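Serine-pyruvate aminotransferase (agxt) (Sulfolobus solfataricus, PDB 3ZRP) binds pyridoxal 5'-phosphate and probably catalyses amino-group transfer between serine and pyruvate and between alanine and glyoxylate. Local coordinates at residues P60-A66 with G196-L200; T134-T138 with S166-E172; L159-V165 with V180-A186; Y220-W226 with Y240-P244. One frame throughout, in Å; residues are numbered along the deposited sequence. Where two conformers were deposited one is given.

Interaction 1 (P60-A66 with G196-L200); sequences PGGGTSA and GLGLL. With PLP (pyridoxal-5'-phosphate), chain C.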
# COMPACT_ATOMS: atom_id res chain seq x y z
N PRO A 60 -4.39 1.62 -2.13
CA PRO A 60 -3.30 1.02 -1.33
C PRO A 60 -3.18 1.61 0.07
O PRO A 60 -3.54 2.76 0.31
CB PRO A 60 -2.03 1.34 -2.14
CG PRO A 60 -2.55 1.71 -3.53
CD PRO A 60 -3.86 2.39 -3.25
N GLY A 61 -2.62 0.79 0.96
CA GLY A 61 -2.23 1.19 2.28
C GLY A 61 -2.99 0.44 3.34
O GLY A 61 -2.71 -0.73 3.64
N GLY A 62 -3.95 1.14 3.93
CA GLY A 62 -4.77 0.54 4.98
C GLY A 62 -5.76 1.54 5.51
O GLY A 62 -6.07 2.53 4.85
N GLY A 63 -6.25 1.29 6.71
CA GLY A 63 -7.19 2.22 7.35
C GLY A 63 -6.66 3.64 7.40
O GLY A 63 -7.40 4.58 7.18
N THR A 64 -5.36 3.83 7.71
CA THR A 64 -4.82 5.21 7.78
C THR A 64 -4.81 5.98 6.42
O THR A 64 -5.09 7.19 6.37
CB THR A 64 -3.36 5.21 8.41
OG1 THR A 64 -3.42 4.46 9.63
CG2 THR A 64 -2.90 6.61 8.67
N SER A 65 -4.52 5.28 5.31
CA SER A 65 -4.46 5.93 4.02
C SER A 65 -5.92 6.22 3.61
O SER A 65 -6.17 7.31 3.12
CB SER A 65 -3.77 5.12 2.94
OG SER A 65 -4.35 3.86 2.69
N ALA A 66 -6.82 5.31 3.97
CA ALA A 66 -8.26 5.57 3.70
C ALA A 66 -8.71 6.82 4.46
O ALA A 66 -9.32 7.72 3.89
CB ALA A 66 -9.12 4.38 4.05
N GLY A 196 -2.79 -4.35 3.40
CA GLY A 196 -2.29 -3.58 2.25
C GLY A 196 -3.30 -2.73 1.48
O GLY A 196 -2.94 -2.04 0.53
N LEU A 197 -4.57 -2.77 1.91
CA LEU A 197 -5.66 -2.04 1.25
C LEU A 197 -6.49 -1.23 2.24
O LEU A 197 -6.86 -1.74 3.30
CB LEU A 197 -6.59 -3.02 0.51
CG LEU A 197 -5.95 -3.89 -0.57
CD1 LEU A 197 -6.98 -4.96 -1.05
CD2 LEU A 197 -5.44 -3.04 -1.72
N GLY A 198 -6.78 0.02 1.87
CA GLY A 198 -7.81 0.80 2.55
C GLY A 198 -9.05 0.70 1.67
O GLY A 198 -8.91 0.51 0.47
N LEU A 199 -10.24 0.72 2.28
CA LEU A 199 -11.50 0.55 1.54
C LEU A 199 -12.50 1.64 1.90
O LEU A 199 -12.69 1.94 3.07
CB LEU A 199 -12.12 -0.82 1.82
CG LEU A 199 -11.47 -2.08 1.26
CD1 LEU A 199 -10.29 -2.43 2.07
CD2 LEU A 199 -12.47 -3.23 1.28
N LEU A 200 -13.16 2.23 0.90
CA LEU A 200 -14.05 3.37 1.17
C LEU A 200 -15.34 3.20 0.41
O LEU A 200 -15.33 2.66 -0.66
CB LEU A 200 -13.37 4.70 0.76
CG LEU A 200 -12.04 5.02 1.50
CD1 LEU A 200 -10.81 4.68 0.59
CD2 LEU A 200 -11.97 6.44 1.96
N1 PLP C . -8.75 2.95 12.82
C2 PLP C . -8.96 1.90 13.68
C2A PLP C . -10.22 1.88 14.51
C3 PLP C . -8.02 0.85 13.78
O3 PLP C . -8.24 -0.10 14.53
C4 PLP C . -6.86 0.86 12.99
C4A PLP C . -5.88 -0.31 13.10
C5 PLP C . -6.68 1.96 12.14
C6 PLP C . -7.63 2.99 12.03
C5A PLP C . -5.47 2.11 11.25
O4P PLP C . -5.41 1.14 10.20
P PLP C . -4.06 0.76 9.45
O1P PLP C . -4.54 -0.27 8.47
O2P PLP C . -3.22 0.21 10.55
O3P PLP C . -3.60 2.06 8.87
O HOH W 1 -3.76 -2.74 5.37

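Interaction 2 (T134-T138 with S166-E172); sequences THVET and SSVGAEE. With PLP (pyridoxal-5'-phosphate), chain C.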
# COMPACT_ATOMS: atom_id res chain seq x y z
N THR A 134 -15.66 7.33 14.98
CA THR A 134 -15.03 6.00 14.99
C THR A 134 -16.06 4.98 15.40
O THR A 134 -16.58 5.06 16.54
CB THR A 134 -13.88 5.95 16.01
OG1 THR A 134 -13.04 7.10 15.83
CG2 THR A 134 -13.04 4.65 15.86
N HIS A 135 -16.34 4.00 14.53
CA HIS A 135 -17.37 2.99 14.88
C HIS A 135 -16.94 2.14 16.09
O HIS A 135 -17.64 2.06 17.10
CB HIS A 135 -17.76 2.15 13.69
CG HIS A 135 -19.06 1.42 13.86
ND1 HIS A 135 -19.66 0.72 12.84
CD2 HIS A 135 -19.91 1.35 14.93
CE1 HIS A 135 -20.81 0.23 13.27
NE2 HIS A 135 -20.98 0.59 14.54
N VAL A 136 -15.75 1.53 16.00
CA VAL A 136 -15.18 0.84 17.15
C VAL A 136 -13.79 1.40 17.38
O VAL A 136 -12.96 1.35 16.49
CB VAL A 136 -15.11 -0.68 16.90
CG1 VAL A 136 -14.26 -1.38 17.98
CG2 VAL A 136 -16.52 -1.29 16.82
N GLU A 137 -13.57 1.97 18.57
CA GLU A 137 -12.27 2.43 19.02
C GLU A 137 -11.44 1.27 19.55
O GLU A 137 -11.62 0.79 20.67
CB GLU A 137 -12.43 3.53 20.09
CG GLU A 137 -11.14 4.02 20.71
CD GLU A 137 -10.12 4.47 19.68
OE1 GLU A 137 -10.41 5.40 18.89
OE2 GLU A 137 -9.00 3.89 19.69
N THR A 138 -10.50 0.83 18.72
CA THR A 138 -9.70 -0.37 18.95
C THR A 138 -8.88 -0.29 20.22
O THR A 138 -8.63 -1.31 20.85
CB THR A 138 -8.76 -0.58 17.73
OG1 THR A 138 -9.54 -0.51 16.55
CG2 THR A 138 -8.03 -1.97 17.80
N SER A 166 -12.30 -1.34 12.52
CA SER A 166 -12.57 -2.47 13.42
C SER A 166 -14.06 -2.78 13.61
O SER A 166 -14.47 -3.42 14.60
CB SER A 166 -11.92 -2.22 14.77
OG SER A 166 -10.52 -2.30 14.64
N SER A 167 -14.89 -2.35 12.66
CA SER A 167 -16.31 -2.70 12.75
C SER A 167 -16.92 -3.40 11.51
O SER A 167 -17.76 -4.32 11.65
CB SER A 167 -17.14 -1.46 13.10
OG SER A 167 -17.22 -0.62 11.96
N VAL A 168 -16.52 -2.98 10.30
CA VAL A 168 -17.08 -3.51 9.07
C VAL A 168 -16.75 -5.01 8.95
O VAL A 168 -15.60 -5.42 9.13
CB VAL A 168 -16.62 -2.72 7.79
CG1 VAL A 168 -17.20 -3.33 6.50
CG2 VAL A 168 -16.96 -1.25 7.93
N GLY A 169 -17.78 -5.80 8.68
CA GLY A 169 -17.67 -7.25 8.59
C GLY A 169 -17.96 -7.93 9.91
O GLY A 169 -17.92 -9.16 9.99
N ALA A 170 -18.27 -7.16 10.95
CA ALA A 170 -18.52 -7.75 12.28
C ALA A 170 -19.69 -7.10 13.04
O ALA A 170 -20.43 -7.80 13.74
CB ALA A 170 -17.25 -7.69 13.13
N GLU A 171 -19.80 -5.78 12.95
CA GLU A 171 -20.88 -5.01 13.60
C GLU A 171 -21.87 -4.66 12.51
O GLU A 171 -21.50 -4.61 11.32
CB GLU A 171 -20.36 -3.70 14.26
CG GLU A 171 -19.15 -3.85 15.21
CD GLU A 171 -19.51 -4.21 16.66
OE1 GLU A 171 -20.70 -4.39 16.99
OE2 GLU A 171 -18.59 -4.31 17.48
N GLU A 172 -23.13 -4.43 12.88
CA GLU A 172 -24.08 -3.90 11.90
C GLU A 172 -23.56 -2.58 11.32
O GLU A 172 -23.16 -1.67 12.06
CB GLU A 172 -25.46 -3.67 12.52
CG GLU A 172 -26.50 -3.31 11.46
CD GLU A 172 -27.84 -2.82 12.02
OE1 GLU A 172 -27.95 -2.52 13.23
OE2 GLU A 172 -28.79 -2.73 11.21
N1 PLP C . -8.75 2.95 12.82
C2 PLP C . -8.96 1.90 13.68
C2A PLP C . -10.22 1.88 14.51
C3 PLP C . -8.02 0.85 13.78
O3 PLP C . -8.24 -0.10 14.53
C4 PLP C . -6.86 0.86 12.99
C4A PLP C . -5.88 -0.31 13.10
C5 PLP C . -6.68 1.96 12.14
C6 PLP C . -7.63 2.99 12.03
C5A PLP C . -5.47 2.11 11.25
O4P PLP C . -5.41 1.14 10.20
P PLP C . -4.06 0.76 9.45
O1P PLP C . -4.54 -0.27 8.47
O2P PLP C . -3.22 0.21 10.55
O3P PLP C . -3.60 2.06 8.87
O HOH W 2 -23.47 -1.35 14.76
O HOH W 3 -13.69 1.21 13.79

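Interaction 3 (L159-V165 with V180-A186); sequences LIVVDGV and VDVYLTA. With PLP (pyridoxal-5'-phosphate), chain C.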
# COMPACT_ATOMS: atom_id res chain seq x y z
N LEU A 159 -21.08 16.82 5.75
CA LEU A 159 -20.48 15.50 5.49
C LEU A 159 -20.25 14.72 6.77
O LEU A 159 -19.82 15.28 7.77
CB LEU A 159 -19.14 15.66 4.74
CG LEU A 159 -19.14 16.22 3.32
CD1 LEU A 159 -17.69 16.48 2.83
CD2 LEU A 159 -19.88 15.28 2.37
N ILE A 160 -20.54 13.41 6.74
CA ILE A 160 -20.24 12.53 7.88
C ILE A 160 -19.39 11.35 7.41
O ILE A 160 -19.75 10.66 6.45
CB ILE A 160 -21.55 12.05 8.57
CG1 ILE A 160 -22.36 13.25 9.09
CG2 ILE A 160 -21.26 11.15 9.79
CD1 ILE A 160 -23.78 12.85 9.49
N VAL A 161 -18.25 11.16 8.08
CA VAL A 161 -17.35 10.06 7.79
C VAL A 161 -17.23 9.16 9.02
O VAL A 161 -17.20 9.64 10.17
CB VAL A 161 -15.95 10.55 7.28
CG1 VAL A 161 -16.11 11.58 6.14
CG2 VAL A 161 -15.08 11.12 8.40
N VAL A 162 -17.18 7.85 8.78
CA VAL A 162 -17.07 6.88 9.88
C VAL A 162 -15.90 5.97 9.62
O VAL A 162 -15.81 5.35 8.57
CB VAL A 162 -18.34 6.01 10.03
CG1 VAL A 162 -18.20 5.04 11.21
CG2 VAL A 162 -19.63 6.89 10.17
N ASP A 163 -14.96 5.93 10.57
CA ASP A 163 -13.89 4.96 10.56
C ASP A 163 -14.44 3.63 11.10
O ASP A 163 -14.64 3.49 12.31
CB ASP A 163 -12.74 5.50 11.43
CG ASP A 163 -11.69 4.43 11.80
OD1 ASP A 163 -11.68 3.29 11.30
OD2 ASP A 163 -10.86 4.76 12.65
N GLY A 164 -14.72 2.70 10.17
CA GLY A 164 -15.11 1.33 10.49
C GLY A 164 -14.03 0.28 10.30
O GLY A 164 -14.32 -0.88 10.02
N VAL A 165 -12.76 0.67 10.50
CA VAL A 165 -11.66 -0.27 10.37
C VAL A 165 -11.84 -1.53 11.26
O VAL A 165 -11.59 -2.65 10.80
CB VAL A 165 -10.30 0.42 10.64
CG1 VAL A 165 -9.15 -0.59 10.64
CG2 VAL A 165 -10.01 1.49 9.57
N VAL A 180 -24.49 7.93 5.60
CA VAL A 180 -23.07 8.23 5.83
C VAL A 180 -22.48 8.64 4.50
O VAL A 180 -22.85 8.09 3.45
CB VAL A 180 -22.31 7.01 6.41
CG1 VAL A 180 -20.76 7.30 6.58
CG2 VAL A 180 -22.92 6.60 7.73
N ASP A 181 -21.57 9.61 4.51
CA ASP A 181 -20.95 10.06 3.27
C ASP A 181 -19.68 9.33 2.88
O ASP A 181 -19.41 9.14 1.69
CB ASP A 181 -20.75 11.56 3.31
CG ASP A 181 -22.07 12.28 3.41
OD1 ASP A 181 -22.87 12.16 2.45
OD2 ASP A 181 -22.33 12.89 4.47
N VAL A 182 -18.89 8.95 3.90
CA VAL A 182 -17.74 8.05 3.73
C VAL A 182 -17.74 7.04 4.87
O VAL A 182 -17.67 7.39 6.03
CB VAL A 182 -16.35 8.78 3.80
CG1 VAL A 182 -15.21 7.76 3.56
CG2 VAL A 182 -16.26 9.94 2.77
N TYR A 183 -17.81 5.76 4.53
CA TYR A 183 -17.66 4.70 5.52
C TYR A 183 -16.40 3.98 5.07
O TYR A 183 -16.27 3.65 3.89
CB TYR A 183 -18.90 3.75 5.51
CG TYR A 183 -19.34 3.36 6.90
CD1 TYR A 183 -18.49 2.63 7.74
CD2 TYR A 183 -20.59 3.76 7.41
CE1 TYR A 183 -18.86 2.28 9.03
CE2 TYR A 183 -20.99 3.41 8.70
CZ TYR A 183 -20.11 2.68 9.52
OH TYR A 183 -20.44 2.33 10.81
N LEU A 184 -15.42 3.80 5.95
CA LEU A 184 -14.17 3.25 5.49
C LEU A 184 -13.72 2.10 6.40
O LEU A 184 -14.15 1.99 7.57
CB LEU A 184 -13.08 4.35 5.37
CG LEU A 184 -12.68 5.05 6.67
CD1 LEU A 184 -11.60 4.25 7.43
CD2 LEU A 184 -12.19 6.49 6.41
N THR A 185 -12.89 1.22 5.84
CA THR A 185 -12.33 0.11 6.58
C THR A 185 -10.95 -0.28 5.99
O THR A 185 -10.37 0.47 5.17
CB THR A 185 -13.35 -1.08 6.70
OG1 THR A 185 -12.85 -2.03 7.64
CG2 THR A 185 -13.59 -1.79 5.37
N ALA A 186 -10.40 -1.39 6.45
CA ALA A 186 -9.13 -1.91 5.94
C ALA A 186 -9.31 -3.38 5.58
O ALA A 186 -10.29 -3.99 5.99
CB ALA A 186 -8.02 -1.76 7.01
N1 PLP C . -8.75 2.95 12.82
C2 PLP C . -8.96 1.90 13.68
C2A PLP C . -10.22 1.88 14.51
C3 PLP C . -8.02 0.85 13.78
O3 PLP C . -8.24 -0.10 14.53
C4 PLP C . -6.86 0.86 12.99
C4A PLP C . -5.88 -0.31 13.10
C5 PLP C . -6.68 1.96 12.14
C6 PLP C . -7.63 2.99 12.03
C5A PLP C . -5.47 2.11 11.25
O4P PLP C . -5.41 1.14 10.20
P PLP C . -4.06 0.76 9.45
O1P PLP C . -4.54 -0.27 8.47
O2P PLP C . -3.22 0.21 10.55
O3P PLP C . -3.60 2.06 8.87
O HOH W 4 -13.23 -4.54 9.70

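Interaction 4 (Y220-W226 with Y240-P244); sequences YLDLRNW and YFATP. With PLP (pyridoxal-5'-phosphate), chain D.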
# COMPACT_ATOMS: atom_id res chain seq x y z
N TYR A 220 -1.10 10.79 -4.44
CA TYR A 220 -1.43 9.38 -4.22
C TYR A 220 -2.77 9.12 -3.53
O TYR A 220 -3.43 8.12 -3.84
CB TYR A 220 -0.34 8.71 -3.38
CG TYR A 220 -0.20 7.22 -3.62
CD1 TYR A 220 0.23 6.73 -4.84
CD2 TYR A 220 -0.46 6.31 -2.59
CE1 TYR A 220 0.38 5.33 -5.05
CE2 TYR A 220 -0.31 4.93 -2.78
CZ TYR A 220 0.11 4.46 -4.01
OH TYR A 220 0.25 3.11 -4.17
N LEU A 221 -3.16 10.01 -2.62
CA LEU A 221 -4.37 9.80 -1.82
C LEU A 221 -5.54 10.66 -2.24
O LEU A 221 -6.53 10.75 -1.51
CB LEU A 221 -4.11 9.98 -0.31
CG LEU A 221 -3.03 9.05 0.26
CD1 LEU A 221 -2.81 9.29 1.76
CD2 LEU A 221 -3.31 7.59 -0.00
N ASP A 222 -5.42 11.31 -3.39
CA ASP A 222 -6.60 11.99 -3.94
C ASP A 222 -7.48 10.92 -4.58
O ASP A 222 -7.05 10.24 -5.53
CB ASP A 222 -6.19 13.07 -4.94
CG ASP A 222 -7.38 13.82 -5.56
OD1 ASP A 222 -8.55 13.48 -5.29
OD2 ASP A 222 -7.11 14.75 -6.34
N LEU A 223 -8.68 10.73 -4.01
CA LEU A 223 -9.64 9.75 -4.48
C LEU A 223 -10.04 9.96 -5.96
O LEU A 223 -10.39 8.99 -6.64
CB LEU A 223 -10.87 9.71 -3.57
CG LEU A 223 -10.63 9.21 -2.13
CD1 LEU A 223 -11.90 9.39 -1.28
CD2 LEU A 223 -10.11 7.74 -2.13
N ARG A 224 -9.92 11.20 -6.45
CA ARG A 224 -10.10 11.48 -7.89
C ARG A 224 -9.18 10.66 -8.79
O ARG A 224 -9.56 10.30 -9.90
CB ARG A 224 -9.95 12.98 -8.20
CG ARG A 224 -10.99 13.85 -7.54
CD ARG A 224 -10.62 15.33 -7.61
NE ARG A 224 -11.58 16.12 -6.84
CZ ARG A 224 -11.64 16.15 -5.51
NH1 ARG A 224 -10.75 15.45 -4.77
NH2 ARG A 224 -12.56 16.88 -4.91
N ASN A 225 -7.95 10.39 -8.34
CA ASN A 225 -7.03 9.63 -9.14
C ASN A 225 -7.34 8.13 -9.21
O ASN A 225 -6.98 7.47 -10.18
CB ASN A 225 -5.58 9.88 -8.66
CG ASN A 225 -5.13 11.28 -8.97
OD1 ASN A 225 -5.49 11.83 -10.00
ND2 ASN A 225 -4.34 11.87 -8.08
N TRP A 226 -8.02 7.61 -8.19
CA TRP A 226 -8.34 6.18 -8.15
C TRP A 226 -9.71 5.88 -8.78
O TRP A 226 -9.95 4.76 -9.21
CB TRP A 226 -8.34 5.63 -6.73
CG TRP A 226 -6.96 5.62 -6.20
CD1 TRP A 226 -6.42 6.56 -5.36
CD2 TRP A 226 -5.89 4.72 -6.54
NE1 TRP A 226 -5.10 6.26 -5.14
CE2 TRP A 226 -4.76 5.13 -5.83
CE3 TRP A 226 -5.81 3.57 -7.35
CZ2 TRP A 226 -3.51 4.45 -5.90
CZ3 TRP A 226 -4.59 2.89 -7.43
CH2 TRP A 226 -3.44 3.34 -6.69
N TYR A 240 -5.03 2.59 -15.51
CA TYR A 240 -3.81 2.73 -14.69
C TYR A 240 -3.73 4.11 -14.05
O TYR A 240 -3.74 5.14 -14.75
CB TYR A 240 -2.57 2.47 -15.53
CG TYR A 240 -1.29 2.73 -14.75
CD1 TYR A 240 -0.87 1.85 -13.76
CD2 TYR A 240 -0.55 3.89 -14.97
CE1 TYR A 240 0.30 2.10 -13.03
CE2 TYR A 240 0.61 4.15 -14.27
CZ TYR A 240 1.02 3.26 -13.29
OH TYR A 240 2.16 3.55 -12.56
N PHE A 241 -3.65 4.15 -12.72
CA PHE A 241 -3.25 5.38 -12.08
C PHE A 241 -1.88 5.10 -11.48
O PHE A 241 -0.88 5.71 -11.87
CB PHE A 241 -4.22 5.81 -10.96
CG PHE A 241 -3.60 6.85 -10.03
CD1 PHE A 241 -3.02 8.02 -10.55
CD2 PHE A 241 -3.54 6.63 -8.65
CE1 PHE A 241 -2.42 8.97 -9.70
CE2 PHE A 241 -2.94 7.59 -7.80
CZ PHE A 241 -2.37 8.74 -8.32
N ALA A 242 -1.86 4.18 -10.52
CA ALA A 242 -0.60 3.73 -9.93
C ALA A 242 -0.77 2.24 -9.66
O ALA A 242 -1.89 1.76 -9.50
CB ALA A 242 -0.36 4.47 -8.63
N THR A 243 0.34 1.49 -9.58
CA THR A 243 0.21 0.04 -9.44
C THR A 243 -0.44 -0.29 -8.08
O THR A 243 0.07 0.11 -7.04
CB THR A 243 1.56 -0.68 -9.58
OG1 THR A 243 2.15 -0.33 -10.84
CG2 THR A 243 1.35 -2.19 -9.51
N PRO A 244 -1.59 -1.00 -8.09
CA PRO A 244 -2.23 -1.43 -6.85
C PRO A 244 -1.65 -2.76 -6.33
O PRO A 244 -0.94 -3.47 -7.09
CB PRO A 244 -3.71 -1.66 -7.29
CG PRO A 244 -3.56 -2.14 -8.67
CD PRO A 244 -2.40 -1.39 -9.28
N1 PLP D . 8.44 5.40 -12.17
C2 PLP D . 8.70 4.52 -13.19
C2A PLP D . 9.96 4.72 -13.99
C3 PLP D . 7.82 3.46 -13.46
O3 PLP D . 8.08 2.65 -14.38
C4 PLP D . 6.66 3.28 -12.68
C4A PLP D . 5.74 2.09 -12.99
C5 PLP D . 6.42 4.21 -11.66
C6 PLP D . 7.31 5.26 -11.39
C5A PLP D . 5.21 4.13 -10.77
O4P PLP D . 5.24 3.02 -9.84
P PLP D . 3.90 2.48 -9.20
O1P PLP D . 2.99 2.19 -10.36
O2P PLP D . 4.37 1.30 -8.44
O3P PLP D . 3.35 3.61 -8.41
O HOH W 5 1.57 2.32 -6.48

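Interaction 1 (P60-A66 with G196-L200)
G61 N donates to G196 O at 2.9 Å, meeting the oxygen from well above its carbonyl plane. Beside this bond P60 and L197 form an antiparallel, non-hydrogen-bonded pair with diverging side chains, at the end of the pairing between strands 55-60 and 197-202. Packing is tightest where backbone lies on backbone. G62 CA approaches L197 O to 3.5 Å, its C-H aimed almost straight at the oxygen, and G62 O lies 3.4 Å from G198 CA. A side chain on G198 would strike G62 O and press on A66 CB, so the bare backbone lets the turn settle on the strand. A66 CB meets CD1 of L200 at 3.9 Å; CG of that leucine stands anti to its carbonyl carbon (chi1 -60°), and both branches reach the alanine. The glycine-rich turn and the start of helix 63-69 make the phosphate cup of a fold type I pyridoxal-phosphate enzyme. G62 is the N-cap, and G62 N is held by S65 OG at 3.0 Å. G63 N bonds O1P of the coenzyme, while T64 grips its O3P twice, through its amide and through OG1 at 2.5 Å; the helix end would probably favour the phosphate's negative charge. R91 is a second partner of T64 OG1. The pairing is looser at G196. There G61 O and L197 N are close but badly angled for a bond, and L197 N makes a weak bond to S187 OG. A water spans the two segments instead, donating to G61 O at 2.9 Å and accepting from G196 N at 2.7 Å.

Interaction 2 (T134-T138 with S166-E172)
The coenzyme site brings T138 and S166 together beside the phenolic oxygen of the pyridoxal ring. In one of two S166 conformers, T138 OG1 and S166 OG share a hydrogen bond of 2.8 Å in which either could donate, and S166 OG lies 3.2 Å from O3 of the coenzyme. T138 OG1 is only 2.4 Å from that O3, a hydrogen bond too short for its length to be relied on. The threonine hydroxyl stands beside the backbone N (chi1 -50°), which turns it toward both oxygens. V136 packs on the start of the loop: its CB rests 3.6 Å from S166 O, and CG2 meets S167 CB at 3.8 Å. The E171 side chain crosses that of V136 at about a right angle, its carboxylate held by R143 and N299. A water bridges the amides of V136 and S166, accepting from both. H135 extends to the loop, CG anti to the backbone N (chi1 -162°). Its ring edge faces E172, with CE1 3.3 Å from E172 O in the ring plane, and a second water joins NE2 to that carbonyl. H135 ND1 lies 2.9 Å from S167 OG and is also close to Y183 OH. Replacing H135 with an alanine would probably open a gap between 134-138 and the loop, leaving S167 OG and the water on E172 O without their imidazole neighbour. S167 O accepts from the amides of A170 and E171, making a tight turn. A short strand and a loop meeting beside the coenzyme's O3, past the parallel strands, are typical of the fold type I aminotransferase site.

Interaction 3 (L159-V165 with V180-A186)
V162 and Y183 stand side by side on neighbouring parallel strands, 159-163 and 182-186, in the central sheet of the fold type I domain. The valine is the bump and the tyrosine the floor: V162 CB sits over the middle of the ring, 3.8 Å from its centroid, and CG1 presses on CZ at 3.5 Å. The other branch, CG2, crosses V180 at about a right angle and meets its CG1 at 3.8 Å, so V162 is wedged between ring and valine. G164 lies at the edge of the same ring, where a side chain would collide with Y183 CE1. On the other sheet face, that of V182 and L184, V161 CG1 nestles against V182 CB. Further along, L184 holds CG between its backbone N and carbonyl carbon (chi1 63°) and brings CD1 to V165 CG2 at 3.8 Å, while A186 CB touches CG1 of that valine. V165 lies flush under the pyridine ring of the coenzyme. At the other end L159 CD2 rides on D181, whose OD2 accepts from I160 N at 2.9 Å through its anti lone pair; R154 and S203 also hold this carboxylate. I160 O takes two donors, the amides of D181 and V182. At the strand end D163 forms an Asx turn: OD1 accepts from V165 N, steadying the carboxylate, and OD2 lies 2.8 Å from N1 of the coenzyme.

Interaction 4 (Y220-W226 with Y240-P244)
F241 is met by N225 over a face and by W226 at an edge. N225 CB sits almost on the ring normal, 3.4 Å from the F241 centroid, and the asparagine amide, its ND2 donating to Y219 O, lies 23° from the ring plane. With W226 the phenyl ring makes an edge-to-face pair, planes at 87° and centroids 4.9 Å apart; F241 CD2 reaches over the indole to 3.4 Å from W226 CE2. F241 holds CG anti to its backbone N (chi1 163°), carrying the ring to both partners. This contact joins the start of helix 223-234, N-capped by D222, to a loop that closes the phosphate site of the second subunit's coenzyme: Y240 OH, T243 N and T243 OG1 bond its O1P. The indole is fixed by W226 NE1, which donates to Y220 O at 2.8 Å, nearly straight and close to the ring plane. A leucine in place of W226 would probably leave that carbonyl without its donor and the edge of F241 without a facing ring. A242 CB lies 3.8 Å from both Y220 CE1 and W226 CH2. Y220 OH donates to a water that bonds T243 O and O3P of that coenzyme.

How the interactions relate
All four contacts are buried but differ in chemistry. Interactions 1 and 3 share the central sheet: strands 182-186 and 197-202 are neighbours, joined by T185 N and L199 O. Interaction 3 is regular parallel pairing with apolar filling, whereas interaction 1 is mostly glycine backbone, the adjoining helix start binding the phosphate. Interaction 2 lies beyond the sheet strands, mostly in loop, and relies on hydroxyls and waters; H135 N bonds D163 O, tying it to interaction 3. These three line one coenzyme site, which Y240 and T243 of the second subunit complete. Interaction 4 is aromatic packing at the subunit interface and serves the other coenzyme, while P60 of interaction 1 packs on its Y220 and W226.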